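Long-range contacts in deacylase (Burkholderia multivorans, PDB 5THW), which probably hydrolyses N-carbamoyl amino acids as a two-zinc amidase of the peptidase M20 family: residues A[48-53]-A[111-116]; A[106-111]-A[148-153]; A[212-217]-A[400-405]. All coordinates share one frame; numbering follows the deposited sequence.

Interaction 1: A[48-53]-A[111-116]; sequences GGVCRL and GGRFDG. With ZN (zinc ion), chain F; ZN (zinc ion), chain E; URP (N-(aminocarbonyl)-beta-alanine), chain G.
Val50 lays its CG2 methyl against the aliphatic part of Arg113, CG2 to Arg113 CG being 3.9 Å, and the two side chains cross at about a right angle. CG2 stands anti to the carbonyl carbon of Val50 and CG1 anti to its backbone N (chi1 174°). This rotation sends CG1 the other way, over one face of the Arg52 guanidinium, toward its rim. Val50 CB lies 3.8 Å from the carbonyl O of Gly112. The backbones are joined by one nearly straight hydrogen bond, Val50 N to Gly111 O at 2.9 Å. Gly49 adds a CA-H...O contact to the same oxygen, its CA 3.4 Å from Gly111 O. Loop 111-116 belongs to the metal centre of the M20 zinc hydrolases, and its Asp115 is the bridging carboxylate: OD2 binds one zinc at 2.0 Å and OD1 the other at 2.4 Å. The glycine-rich start of this loop, Gly111 and Gly112, lies against 48-53, so the contact backs the strand of chain that leads into the bridging aspartate. Farther along, the Arg113 chain bends at chi3 and passes Gly48 O, which lies 3.1 Å from Arg113 CD. The guanidinium then turns one face to Phe114 CE2, which sits toward its rim, while its NH2 forms a salt bridge with Asp408.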
loop_
_atom_site.group_PDB
_atom_site.type_symbol
_atom_site.label_atom_id
_atom_site.label_comp_id
_atom_site.label_asym_id
_atom_site.label_seq_id
_atom_site.Cartn_x
_atom_site.Cartn_y
_atom_site.Cartn_z
ATOM N N GLY A 48 22.343 -8.454 8.855
ATOM C CA GLY A 48 23.685 -7.911 8.951
ATOM C C GLY A 48 23.853 -6.499 8.433
ATOM O O GLY A 48 24.993 -6.048 8.265
ATOM N N GLY A 49 22.762 -5.793 8.161
ATOM C CA GLY A 49 22.806 -4.410 7.759
ATOM C C GLY A 49 22.424 -3.486 8.897
ATOM O O GLY A 49 22.447 -3.857 10.078
ATOM N N VAL A 50 22.060 -2.259 8.533
ATOM C CA VAL A 50 21.758 -1.205 9.490
ATOM C C VAL A 50 20.422 -0.578 9.116
ATOM O O VAL A 50 20.184 -0.275 7.945
ATOM C CB VAL A 50 22.877 -0.145 9.521
ATOM C CG1 VAL A 50 22.492 1.013 10.407
ATOM C CG2 VAL A 50 24.178 -0.770 10.010
ATOM N N CYS A 51 19.547 -0.393 10.105
ATOM C CA CYS A 51 18.276 0.302 9.899
ATOM C C CYS A 51 18.235 1.469 10.884
ATOM O O CYS A 51 17.662 1.377 11.978
ATOM C CB CYS A 51 17.096 -0.631 10.062
ATOM S SG CYS A 51 15.525 0.164 9.701
ATOM N N ARG A 52 18.848 2.584 10.474
ATOM C CA ARG A 52 19.042 3.753 11.321
ATOM C C ARG A 52 18.544 4.979 10.549
ATOM O O ARG A 52 19.328 5.817 10.086
ATOM C CB ARG A 52 20.516 3.876 11.699
ATOM C CG ARG A 52 20.818 4.732 12.892
ATOM C CD ARG A 52 22.229 4.432 13.352
ATOM N NE ARG A 52 23.201 4.820 12.337
ATOM C CZ ARG A 52 24.315 4.151 12.063
ATOM N NH1 ARG A 52 24.607 3.039 12.720
ATOM N NH2 ARG A 52 25.140 4.596 11.123
ATOM N N LEU A 53 17.226 5.077 10.408
ATOM C CA LEU A 53 16.629 6.157 9.634
ATOM C C LEU A 53 16.905 7.511 10.276
ATOM O O LEU A 53 17.033 7.635 11.500
ATOM C CB LEU A 53 15.118 5.947 9.485
ATOM C CG LEU A 53 14.638 5.089 8.311
ATOM C CD1 LEU A 53 14.952 5.790 6.989
ATOM C CD2 LEU A 53 15.247 3.691 8.323
ATOM N N GLY A 111 19.648 -0.480 4.776
ATOM C CA GLY A 111 20.968 0.089 4.592
ATOM C C GLY A 111 22.092 -0.871 4.934
ATOM O O GLY A 111 21.925 -1.849 5.662
ATOM N N GLY A 112 23.267 -0.582 4.363
ATOM C CA GLY A 112 24.474 -1.316 4.667
ATOM C C GLY A 112 25.271 -0.676 5.801
ATOM O O GLY A 112 24.938 0.390 6.322
ATOM N N ARG A 113 26.349 -1.363 6.179
ATOM C CA ARG A 113 27.234 -0.948 7.263
ATOM C C ARG A 113 28.276 0.080 6.835
ATOM O O ARG A 113 29.051 0.528 7.683
ATOM C CB ARG A 113 27.935 -2.173 7.862
ATOM C CG ARG A 113 27.014 -3.082 8.669
ATOM C CD ARG A 113 27.609 -4.470 8.861
ATOM N NE ARG A 113 27.961 -5.055 7.571
ATOM C CZ ARG A 113 29.149 -5.572 7.276
ATOM N NH1 ARG A 113 30.109 -5.616 8.196
ATOM N NH2 ARG A 113 29.367 -6.061 6.060
ATOM N N PHE A 114 28.330 0.454 5.552
ATOM C CA PHE A 114 29.369 1.343 5.049
ATOM C C PHE A 114 28.849 2.591 4.349
ATOM O O PHE A 114 29.568 3.595 4.311
ATOM C CB PHE A 114 30.293 0.567 4.095
ATOM C CG PHE A 114 30.934 -0.628 4.745
ATOM C CD1 PHE A 114 32.128 -0.497 5.445
ATOM C CD2 PHE A 114 30.307 -1.860 4.731
ATOM C CE1 PHE A 114 32.703 -1.584 6.076
ATOM C CE2 PHE A 114 30.878 -2.952 5.362
ATOM C CZ PHE A 114 32.076 -2.815 6.033
ATOM N N ASP A 115 27.624 2.575 3.835
ATOM C CA ASP A 115 27.050 3.746 3.185
ATOM C C ASP A 115 26.999 4.917 4.171
ATOM O O ASP A 115 26.356 4.830 5.221
ATOM C CB ASP A 115 25.651 3.382 2.675
ATOM C CG ASP A 115 24.992 4.484 1.853
ATOM O OD1 ASP A 115 25.595 5.556 1.639
ATOM O OD2 ASP A 115 23.836 4.264 1.431
ATOM N N GLY A 116 27.685 6.010 3.834
ATOM C CA GLY A 116 27.694 7.201 4.665
ATOM C C GLY A 116 28.613 7.173 5.877
ATOM O O GLY A 116 29.481 8.038 6.032
HETATM ZN ZN ZN F . 22.538 5.610 0.650
HETATM ZN ZN ZN E . 25.765 7.908 1.021
HETATM O O2 URP G . 23.225 6.523 -1.321
HETATM C C2 URP G . 23.372 7.647 -0.879
HETATM N N3 URP G . 23.899 7.845 0.322
HETATM N N1 URP G . 22.992 8.712 -1.571
HETATM C C6 URP G . 21.659 9.267 -1.405
HETATM C C5 URP G . 21.255 10.153 -2.576
HETATM C C4 URP G . 21.050 9.254 -3.768
HETATM O O42 URP G . 21.889 9.290 -4.696
HETATM O O41 URP G . 20.049 8.503 -3.779
HETATM O O HOH W 1 26.195 10.085 0.394
#

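Interaction 2: A[106-111]-A[148-153]; sequences DSQPTG and NEEGSR. With ZN (zinc ion), chain F; URP (N-(aminocarbonyl)-beta-alanine), chain G.
Gln108 and Glu150 make the shortest hydrogen bond of the contact, Gln108 NE2 to Glu150 OE1 at 2.7 Å. The acceptor lies close to the amide plane of Gln108, but the donor meets the carboxylate from above its plane, the two planes being 87° apart. The same carboxylate grips one zinc with both oxygens, unevenly: Glu150 OE2 is 2.1 Å from the metal and OE1 2.6 Å. A water that accepts from Gln108 N lies within hydrogen-bonding distance of Glu150 OE2. Asp106 meets the other segment differently. Its CG sits between the backbone N and the carbonyl carbon (chi1 69°), which brings the carboxylate up to two successive backbone amides. Both bonds are weak: Glu149 N to Asp106 OD1 is 3.3 Å, and Glu150 N to Asp106 OD2 is 3.4 Å. Outward from these, Glu150 CB packs 3.4 Å from Asp106 OD2, and Pro109 CD lies 3.7 Å from Ser152 OG. Here the second subunit joins in, its Ser294 bonding to both Gln108 and Ser152 and its Asn296 to Gln108 NE2. Glu149 turns instead to the bound N-(aminocarbonyl)-beta-alanine, with OE1 3.0 Å from ligand N3. Glu150 thus binds one zinc, and Glu149 stands beside the ligand and near the other zinc, as in the two-zinc active site of the M20 family.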
loop_
_atom_site.group_PDB
_atom_site.type_symbol
_atom_site.label_atom_id
_atom_site.label_comp_id
_atom_site.label_asym_id
_atom_site.label_seq_id
_atom_site.Cartn_x
_atom_site.Cartn_y
_atom_site.Cartn_z
ATOM N N ASP A 106 23.004 8.513 8.882
ATOM C CA ASP A 106 21.695 7.895 8.718
ATOM C C ASP A 106 21.717 6.905 7.557
ATOM O O ASP A 106 22.555 6.987 6.659
ATOM C CB ASP A 106 20.617 8.962 8.497
ATOM C CG ASP A 106 20.752 9.672 7.148
ATOM O OD1 ASP A 106 21.796 10.334 6.890
ATOM O OD2 ASP A 106 19.795 9.561 6.346
ATOM N N SER A 107 20.762 5.974 7.567
ATOM C CA SER A 107 20.768 4.872 6.611
ATOM C C SER A 107 19.384 4.639 6.021
ATOM O O SER A 107 18.378 5.211 6.458
ATOM C CB SER A 107 21.257 3.570 7.254
ATOM O OG SER A 107 20.223 2.971 8.017
ATOM N N GLN A 108 19.357 3.796 4.992
ATOM C CA GLN A 108 18.115 3.290 4.446
ATOM C C GLN A 108 17.486 2.270 5.397
ATOM O O GLN A 108 18.142 1.783 6.324
ATOM C CB GLN A 108 18.365 2.655 3.074
ATOM C CG GLN A 108 18.770 3.670 2.029
ATOM C CD GLN A 108 17.576 4.431 1.483
ATOM O OE1 GLN A 108 16.441 3.965 1.575
ATOM N NE2 GLN A 108 17.823 5.614 0.928
ATOM N N PRO A 109 16.199 1.958 5.210
ATOM C CA PRO A 109 15.619 0.817 5.944
ATOM C C PRO A 109 16.356 -0.488 5.690
ATOM O O PRO A 109 16.455 -1.322 6.603
ATOM C CB PRO A 109 14.171 0.765 5.432
ATOM C CG PRO A 109 14.142 1.641 4.205
ATOM C CD PRO A 109 15.180 2.694 4.444
ATOM N N THR A 110 16.886 -0.679 4.478
ATOM C CA THR A 110 17.719 -1.820 4.114
ATOM C C THR A 110 19.178 -1.400 3.934
ATOM O O THR A 110 19.877 -1.881 3.041
ATOM C CB THR A 110 17.196 -2.485 2.841
ATOM O OG1 THR A 110 17.117 -1.513 1.788
ATOM C CG2 THR A 110 15.818 -3.078 3.081
ATOM N N GLY A 111 19.648 -0.480 4.776
ATOM C CA GLY A 111 20.968 0.089 4.592
ATOM C C GLY A 111 22.092 -0.871 4.934
ATOM O O GLY A 111 21.925 -1.849 5.662
ATOM N N ASN A 148 19.929 13.745 7.428
ATOM C CA ASN A 148 18.942 13.185 6.504
ATOM C C ASN A 148 19.443 13.230 5.060
ATOM O O ASN A 148 18.756 13.700 4.145
ATOM C CB ASN A 148 17.607 13.921 6.640
ATOM C CG ASN A 148 16.488 13.255 5.852
ATOM O OD1 ASN A 148 16.322 12.042 5.904
ATOM N ND2 ASN A 148 15.748 14.046 5.084
ATOM N N GLU A 149 20.655 12.701 4.851
ATOM C CA GLU A 149 21.220 12.684 3.501
ATOM C C GLU A 149 20.478 11.712 2.597
ATOM O O GLU A 149 20.316 11.980 1.403
ATOM C CB GLU A 149 22.712 12.356 3.545
ATOM C CG GLU A 149 23.406 12.428 2.205
ATOM C CD GLU A 149 23.299 11.136 1.415
ATOM O OE1 GLU A 149 22.961 10.091 2.016
ATOM O OE2 GLU A 149 23.565 11.161 0.196
ATOM N N GLU A 150 20.020 10.584 3.151
ATOM C CA GLU A 150 19.408 9.530 2.345
ATOM C C GLU A 150 18.143 10.004 1.643
ATOM O O GLU A 150 17.845 9.548 0.532
ATOM C CB GLU A 150 19.086 8.311 3.220
ATOM C CG GLU A 150 20.297 7.479 3.620
ATOM C CD GLU A 150 20.884 6.691 2.458
ATOM O OE1 GLU A 150 20.299 6.719 1.353
ATOM O OE2 GLU A 150 21.940 6.056 2.648
ATOM N N GLY A 151 17.386 10.904 2.263
ATOM C CA GLY A 151 16.145 11.337 1.651
ATOM C C GLY A 151 15.060 10.287 1.643
ATOM O O GLY A 151 14.140 10.359 0.824
ATOM N N SER A 152 15.136 9.311 2.545
ATOM C CA SER A 152 14.159 8.230 2.589
ATOM C C SER A 152 12.993 8.564 3.519
ATOM O O SER A 152 11.838 8.607 3.086
ATOM C CB SER A 152 14.849 6.934 3.028
ATOM O OG SER A 152 13.965 5.830 2.985
ATOM N N ARG A 153 13.287 8.843 4.789
ATOM C CA ARG A 153 12.215 9.170 5.724
ATOM C C ARG A 153 11.624 10.546 5.434
ATOM O O ARG A 153 10.402 10.719 5.473
ATOM C CB ARG A 153 12.720 9.093 7.163
ATOM C CG ARG A 153 11.626 9.337 8.163
ATOM C CD ARG A 153 12.155 9.380 9.572
ATOM N NE ARG A 153 11.117 9.837 10.487
ATOM C CZ ARG A 153 11.346 10.280 11.717
ATOM N NH1 ARG A 153 12.587 10.330 12.186
ATOM N NH2 ARG A 153 10.333 10.690 12.467
HETATM ZN ZN ZN F . 22.538 5.610 0.650
HETATM O O2 URP G . 23.225 6.523 -1.321
HETATM C C2 URP G . 23.372 7.647 -0.879
HETATM N N3 URP G . 23.899 7.845 0.322
HETATM N N1 URP G . 22.992 8.712 -1.571
HETATM C C6 URP G . 21.659 9.267 -1.405
HETATM C C5 URP G . 21.255 10.153 -2.576
HETATM C C4 URP G . 21.050 9.254 -3.768
HETATM O O42 URP G . 21.889 9.290 -4.696
HETATM O O41 URP G . 20.049 8.503 -3.779
HETATM O O HOH W 2 21.827 3.355 3.785
#

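Interaction 3: A[212-217]-A[400-405]; sequences IEQGPI and GISHNE. With ZN (zinc ion), chain F; URP (N-(aminocarbonyl)-beta-alanine), chain G.
Gly400, Gln214 and Ser402 bury the most surface here. Gln214 runs alongside Ser402, its CB 3.5 Å from Ser402 CB, and its NE2 donates to Ser402 OG at 3.1 Å, with the acceptor close to the amide plane. With CG anti to the carbonyl carbon and the chain extended beyond it (chi2 180°), the amide reaches the active site, where NE2 also donates to ligand O2 at 3.0 Å. Two bonds from one nitrogen thus fix the amide's rotation. Ser402 is the second-shell residue positioning Gln214, and its OG is itself hydrogen-bonded to Glu407. Ligand O2 also binds the zinc that His403 NE2 holds at 2.1 Å. Gly400, whose phi is positive, presses its backbone against Gly215 and Pro216, with its CA only 3.1 Å from Gly215 O in a CA-H...O contact. The backbone O of Asn296 of the second subunit accepts from His403 ND1, and His247 of that subunit stacks on the ring. The contact joins the loop between strand 206-212 and helix 217-220 to the one between strand 390-395 and helix 411-429, and those two strands run parallel as neighbours.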
loop_
_atom_site.group_PDB
_atom_site.type_symbol
_atom_site.label_atom_id
_atom_site.label_comp_id
_atom_site.label_asym_id
_atom_site.label_seq_id
_atom_site.Cartn_x
_atom_site.Cartn_y
_atom_site.Cartn_z
ATOM N N ILE A 212 31.919 4.611 -0.325
ATOM C CA ILE A 212 31.934 3.411 -1.164
ATOM C C ILE A 212 31.246 3.708 -2.495
ATOM O O ILE A 212 30.335 4.545 -2.581
ATOM C CB ILE A 212 31.266 2.207 -0.477
ATOM C CG1 ILE A 212 29.825 2.543 -0.099
ATOM C CG2 ILE A 212 32.082 1.748 0.729
ATOM C CD1 ILE A 212 28.912 1.343 -0.049
ATOM N N GLU A 213 31.678 3.003 -3.546
ATOM C CA GLU A 213 31.210 3.299 -4.900
ATOM C C GLU A 213 29.703 3.116 -5.033
ATOM O O GLU A 213 29.040 3.853 -5.775
ATOM C CB GLU A 213 31.926 2.405 -5.916
ATOM C CG GLU A 213 31.520 2.687 -7.357
ATOM C CD GLU A 213 31.954 1.594 -8.324
ATOM O OE1 GLU A 213 32.989 0.938 -8.065
ATOM O OE2 GLU A 213 31.264 1.404 -9.351
ATOM N N GLN A 214 29.147 2.131 -4.331
ATOM C CA GLN A 214 27.756 1.707 -4.483
ATOM C C GLN A 214 27.476 1.159 -5.881
ATOM O O GLN A 214 26.312 1.024 -6.277
ATOM C CB GLN A 214 26.785 2.846 -4.128
ATOM C CG GLN A 214 27.161 3.544 -2.819
ATOM C CD GLN A 214 26.222 4.679 -2.446
ATOM O OE1 GLN A 214 26.319 5.776 -2.992
ATOM N NE2 GLN A 214 25.332 4.430 -1.484
ATOM N N GLY A 215 28.539 0.823 -6.616
ATOM C CA GLY A 215 28.457 0.221 -7.925
ATOM C C GLY A 215 29.580 -0.781 -8.124
ATOM O O GLY A 215 30.463 -0.929 -7.272
ATOM N N PRO A 216 29.579 -1.483 -9.259
ATOM C CA PRO A 216 30.510 -2.605 -9.475
ATOM C C PRO A 216 31.816 -2.299 -10.210
ATOM O O PRO A 216 32.602 -3.232 -10.414
ATOM C CB PRO A 216 29.651 -3.553 -10.321
ATOM C CG PRO A 216 28.853 -2.624 -11.176
ATOM C CD PRO A 216 28.561 -1.402 -10.324
ATOM N N ILE A 217 32.062 -1.049 -10.611
ATOM C CA ILE A 217 33.143 -0.755 -11.551
ATOM C C ILE A 217 34.514 -1.029 -10.933
ATOM O O ILE A 217 35.342 -1.739 -11.525
ATOM C CB ILE A 217 33.027 0.694 -12.055
ATOM C CG1 ILE A 217 31.688 0.897 -12.759
ATOM C CG2 ILE A 217 34.183 1.032 -12.981
ATOM C CD1 ILE A 217 31.547 2.253 -13.393
ATOM N N GLY A 400 29.263 -4.663 -5.962
ATOM C CA GLY A 400 28.738 -3.362 -6.305
ATOM C C GLY A 400 27.407 -3.014 -5.687
ATOM O O GLY A 400 26.780 -2.042 -6.116
ATOM N N ILE A 401 26.954 -3.768 -4.700
ATOM C CA ILE A 401 25.618 -3.582 -4.150
ATOM C C ILE A 401 25.653 -2.628 -2.957
ATOM O O ILE A 401 26.526 -2.718 -2.082
ATOM C CB ILE A 401 24.974 -4.938 -3.794
ATOM C CG1 ILE A 401 23.512 -4.727 -3.406
ATOM C CG2 ILE A 401 25.751 -5.663 -2.708
ATOM C CD1 ILE A 401 22.615 -5.880 -3.771
ATOM N N SER A 402 24.698 -1.700 -2.936
ATOM C CA SER A 402 24.447 -0.805 -1.812
ATOM C C SER A 402 22.938 -0.652 -1.673
ATOM O O SER A 402 22.168 -1.050 -2.557
ATOM C CB SER A 402 25.115 0.565 -1.999
ATOM O OG SER A 402 24.976 1.380 -0.840
ATOM N N HIS A 403 22.515 -0.071 -0.548
ATOM C CA HIS A 403 21.098 -0.050 -0.156
ATOM C C HIS A 403 20.535 -1.464 -0.063
ATOM O O HIS A 403 19.354 -1.707 -0.323
ATOM C CB HIS A 403 20.252 0.825 -1.087
ATOM C CG HIS A 403 20.488 2.291 -0.896
ATOM N ND1 HIS A 403 19.856 3.257 -1.649
ATOM C CD2 HIS A 403 21.293 2.953 -0.030
ATOM C CE1 HIS A 403 20.255 4.452 -1.250
ATOM N NE2 HIS A 403 21.132 4.295 -0.274
ATOM N N ASN A 404 21.410 -2.392 0.313
ATOM C CA ASN A 404 21.084 -3.765 0.651
ATOM C C ASN A 404 21.918 -4.096 1.878
ATOM O O ASN A 404 23.040 -3.600 2.034
ATOM C CB ASN A 404 21.404 -4.751 -0.484
ATOM C CG ASN A 404 20.755 -6.126 -0.274
ATOM O OD1 ASN A 404 21.131 -6.877 0.633
ATOM N ND2 ASN A 404 19.779 -6.463 -1.128
ATOM N N GLU A 405 21.350 -4.915 2.766
ATOM C CA GLU A 405 22.016 -5.233 4.023
ATOM C C GLU A 405 23.301 -6.045 3.834
ATOM O O GLU A 405 24.118 -6.098 4.761
ATOM C CB GLU A 405 21.030 -5.934 4.956
ATOM C CG GLU A 405 19.946 -4.974 5.460
ATOM C CD GLU A 405 18.641 -5.663 5.838
ATOM O OE1 GLU A 405 18.640 -6.451 6.811
ATOM O OE2 GLU A 405 17.613 -5.412 5.163
HETATM ZN ZN ZN F . 22.538 5.610 0.650
HETATM O O2 URP G . 23.225 6.523 -1.321
HETATM C C2 URP G . 23.372 7.647 -0.879
HETATM N N3 URP G . 23.899 7.845 0.322
HETATM N N1 URP G . 22.992 8.712 -1.571
HETATM C C6 URP G . 21.659 9.267 -1.405
HETATM C C5 URP G . 21.255 10.153 -2.576
HETATM C C4 URP G . 21.050 9.254 -3.768
HETATM O O42 URP G . 21.889 9.290 -4.696
HETATM O O41 URP G . 20.049 8.503 -3.779
#

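Overall arrangement
All three contacts meet at one zinc and the bound ligand, although their loops lie far apart in sequence. Interactions 1 and 2 share Gly111 and lie about 8 Å apart between centres, joined also by Arg52 N to Ser107 OG at 2.8 Å. Interaction 3 lies about 12 Å from interaction 1 and about 15 Å from interaction 2, centre to centre. Each supplies one protein residue to the shared zinc: Asp115, Glu150 and His403 respectively. Thr110 OG1 lies 3.1 Å from His403 O, a probable hydrogen bond that ties interaction 2 to interaction 3. The second subunit touches both of these.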